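Local coordinates for G-protein alpha subunit Galpha7 (Naegleria fowleri, PDB 6NE6), which probably binds and hydrolyses GTP as the alpha subunit of a heterotrimeric G protein, switching between active and inactive signalling states, at residues Asn248-Phe253 with Phe302-Asp307. Sequence-based numbering, arbitrary orientation.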
loop_
_atom_site.group_PDB
_atom_site.type_symbol
_atom_site.label_atom_id
_atom_site.label_comp_id
_atom_site.label_asym_id
_atom_site.label_seq_id
_atom_site.Cartn_x
_atom_site.Cartn_y
_atom_site.Cartn_z
ATOM N N ASN A 248 2.273 -7.752 -4.631
ATOM C CA ASN A 248 1.370 -6.668 -4.961
ATOM C C ASN A 248 2.126 -5.540 -5.661
ATOM O O ASN A 248 3.358 -5.556 -5.783
ATOM C CB ASN A 248 0.684 -6.182 -3.672
ATOM C CG ASN A 248 -0.415 -5.171 -3.920
ATOM O OD1 ASN A 248 -1.107 -5.206 -4.939
ATOM N ND2 ASN A 248 -0.578 -4.255 -2.975
ATOM N N LYS A 249 1.365 -4.566 -6.150
ATOM C CA LYS A 249 1.899 -3.420 -6.892
ATOM C C LYS A 249 2.610 -3.862 -8.169
ATOM O O LYS A 249 3.584 -3.237 -8.598
ATOM C CB LYS A 249 2.814 -2.556 -6.012
ATOM C CG LYS A 249 2.189 -2.184 -4.665
ATOM C CD LYS A 249 3.062 -1.207 -3.892
ATOM C CE LYS A 249 2.444 -0.872 -2.539
ATOM N NZ LYS A 249 3.249 0.187 -1.835
ATOM N N HIS A 250 2.094 -4.927 -8.790
ATOM C CA HIS A 250 2.719 -5.499 -9.982
ATOM C C HIS A 250 2.862 -4.461 -11.095
ATOM O O HIS A 250 3.924 -4.340 -11.711
ATOM C CB HIS A 250 1.895 -6.700 -10.465
ATOM C CG HIS A 250 2.311 -7.223 -11.803
ATOM N ND1 HIS A 250 1.867 -6.678 -12.984
ATOM C CD2 HIS A 250 3.101 -8.271 -12.145
ATOM C CE1 HIS A 250 2.394 -7.337 -14.000
ATOM N NE2 HIS A 250 3.136 -8.319 -13.519
ATOM N N ASP A 251 1.805 -3.700 -11.374
ATOM C CA ASP A 251 1.881 -2.755 -12.487
ATOM C C ASP A 251 2.868 -1.614 -12.204
ATOM O O ASP A 251 3.533 -1.129 -13.133
ATOM C CB ASP A 251 0.476 -2.231 -12.815
ATOM C CG ASP A 251 -0.419 -3.296 -13.486
ATOM O OD1 ASP A 251 0.071 -4.397 -13.834
ATOM O OD2 ASP A 251 -1.631 -3.036 -13.656
ATOM N N LEU A 252 3.003 -1.191 -10.938
ATOM C CA LEU A 252 4.018 -0.195 -10.590
ATOM C C LEU A 252 5.422 -0.758 -10.768
ATOM O O LEU A 252 6.318 -0.071 -11.285
ATOM C CB LEU A 252 3.815 0.284 -9.151
ATOM C CG LEU A 252 4.798 1.327 -8.631
ATOM C CD1 LEU A 252 4.826 2.527 -9.551
ATOM C CD2 LEU A 252 4.435 1.742 -7.195
ATOM N N PHE A 253 5.624 -2.009 -10.345
ATOM C CA PHE A 253 6.879 -2.705 -10.595
ATOM C C PHE A 253 7.204 -2.730 -12.084
ATOM O O PHE A 253 8.335 -2.436 -12.486
ATOM C CB PHE A 253 6.800 -4.133 -10.033
ATOM C CG PHE A 253 7.901 -5.025 -10.513
ATOM C CD1 PHE A 253 9.126 -5.028 -9.866
ATOM C CD2 PHE A 253 7.719 -5.864 -11.612
ATOM C CE1 PHE A 253 10.159 -5.856 -10.298
ATOM C CE2 PHE A 253 8.750 -6.692 -12.045
ATOM C CZ PHE A 253 9.966 -6.684 -11.397
ATOM N N PHE A 302 0.699 -12.836 -8.395
ATOM C CA PHE A 302 0.996 -11.437 -8.657
ATOM C C PHE A 302 -0.317 -10.680 -8.715
ATOM O O PHE A 302 -1.305 -11.189 -9.250
ATOM C CB PHE A 302 1.741 -11.267 -9.985
ATOM C CG PHE A 302 3.077 -11.951 -10.026
ATOM C CD1 PHE A 302 4.169 -11.397 -9.373
ATOM C CD2 PHE A 302 3.240 -13.140 -10.712
ATOM C CE1 PHE A 302 5.401 -12.006 -9.418
ATOM C CE2 PHE A 302 4.476 -13.765 -10.753
ATOM C CZ PHE A 302 5.555 -13.192 -10.100
ATOM N N VAL A 303 -0.330 -9.448 -8.203
ATOM C CA VAL A 303 -1.565 -8.669 -8.215
ATOM C C VAL A 303 -1.243 -7.179 -8.259
ATOM O O VAL A 303 -0.161 -6.738 -7.872
ATOM C CB VAL A 303 -2.454 -9.015 -6.993
ATOM C CG1 VAL A 303 -1.835 -8.515 -5.715
ATOM C CG2 VAL A 303 -3.867 -8.459 -7.175
ATOM N N THR A 304 -2.187 -6.401 -8.784
ATOM C CA THR A 304 -2.146 -4.947 -8.671
ATOM C C THR A 304 -3.439 -4.555 -7.973
ATOM O O THR A 304 -4.494 -4.508 -8.605
ATOM C CB THR A 304 -2.013 -4.275 -10.031
ATOM O OG1 THR A 304 -0.797 -4.712 -10.648
ATOM C CG2 THR A 304 -1.957 -2.754 -9.862
ATOM N N ALA A 305 -3.352 -4.307 -6.665
ATOM C CA ALA A 305 -4.552 -4.033 -5.883
ATOM C C ALA A 305 -5.279 -2.786 -6.367
ATOM O O ALA A 305 -6.503 -2.699 -6.240
ATOM C CB ALA A 305 -4.192 -3.889 -4.399
ATOM N N LEU A 306 -4.557 -1.816 -6.934
ATOM C CA LEU A 306 -5.213 -0.617 -7.445
ATOM C C LEU A 306 -6.032 -0.901 -8.698
ATOM O O LEU A 306 -6.869 -0.076 -9.081
ATOM C CB LEU A 306 -4.174 0.475 -7.721
ATOM C CG LEU A 306 -3.507 1.080 -6.486
ATOM C CD1 LEU A 306 -2.324 1.956 -6.897
ATOM C CD2 LEU A 306 -4.525 1.926 -5.712
ATOM N N ASP A 307 -5.818 -2.051 -9.334
ATOM C CA ASP A 307 -6.609 -2.470 -10.495
ATOM C C ASP A 307 -7.740 -3.357 -9.989
ATOM O O ASP A 307 -7.547 -4.555 -9.755
ATOM C CB ASP A 307 -5.727 -3.206 -11.503
ATOM C CG ASP A 307 -6.492 -3.649 -12.754
ATOM O OD1 ASP A 307 -7.731 -3.764 -12.716
ATOM O OD2 ASP A 307 -5.840 -3.894 -13.787
HETATM O O HOH W 1 -1.449 -6.799 -12.026
HETATM O O HOH W 2 -3.205 -5.113 -13.702
#
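N248 meets A305 through its side-chain oxygen. A305 N donates to N248 OD1 at 3.0 Å, in the carbonyl plane of the amide. N248 CG lies anti to the backbone N (chi1 -173°), which carries the amide across to 302-307. A305 CB sits close by, 3.4 Å from N248 OD1. The same oxygen also takes a weak bond from K249 N, so one oxygen joins the end of strand 242-248 to the loop after strand 297-302. The other branch of the amide, N248 ND2, is hydrogen-bonded to S20 O.

V303 O receives H250 N at 3.0 Å, an almost straight bond (162°). T304 OG1 accepts D251 N at 2.9 Å. T304 places this hydroxyl beside its own backbone N (chi1 -60°), with CG2 packed 3.8 Å from D251 OD2. The helix start is thus held by one carbonyl and one hydroxyl of the 302-307 loop. H250 ND1 donates to D251 OD1 at 3.0 Å, in the plane of the imidazole ring. This bond helps fix the carboxylate. A water bridges D251 OD2 and D307 OD2, which lie 4.3 Å apart, and probably eases their like charges. D307 OD1 in turn caps N310 N at the start of the next helix.

The sequence N-K-H-D matches the NKxD guanine-recognition motif of G proteins, and V303-T304-A305 falls where the TCA motif of G alpha subunits is expected. The contact probably shapes the base pocket. K249 NZ forms a salt bridge with D129 and a hydrogen bond with D19 O. Both segments leave the ends of the neighbouring parallel strands 242-248 and 297-302; the first runs straight into helix 250-258, the second through a loop into helix 308-326. V303 packs on helix 308-326, A305 on helix 22-32, and F302 on helix 277-291.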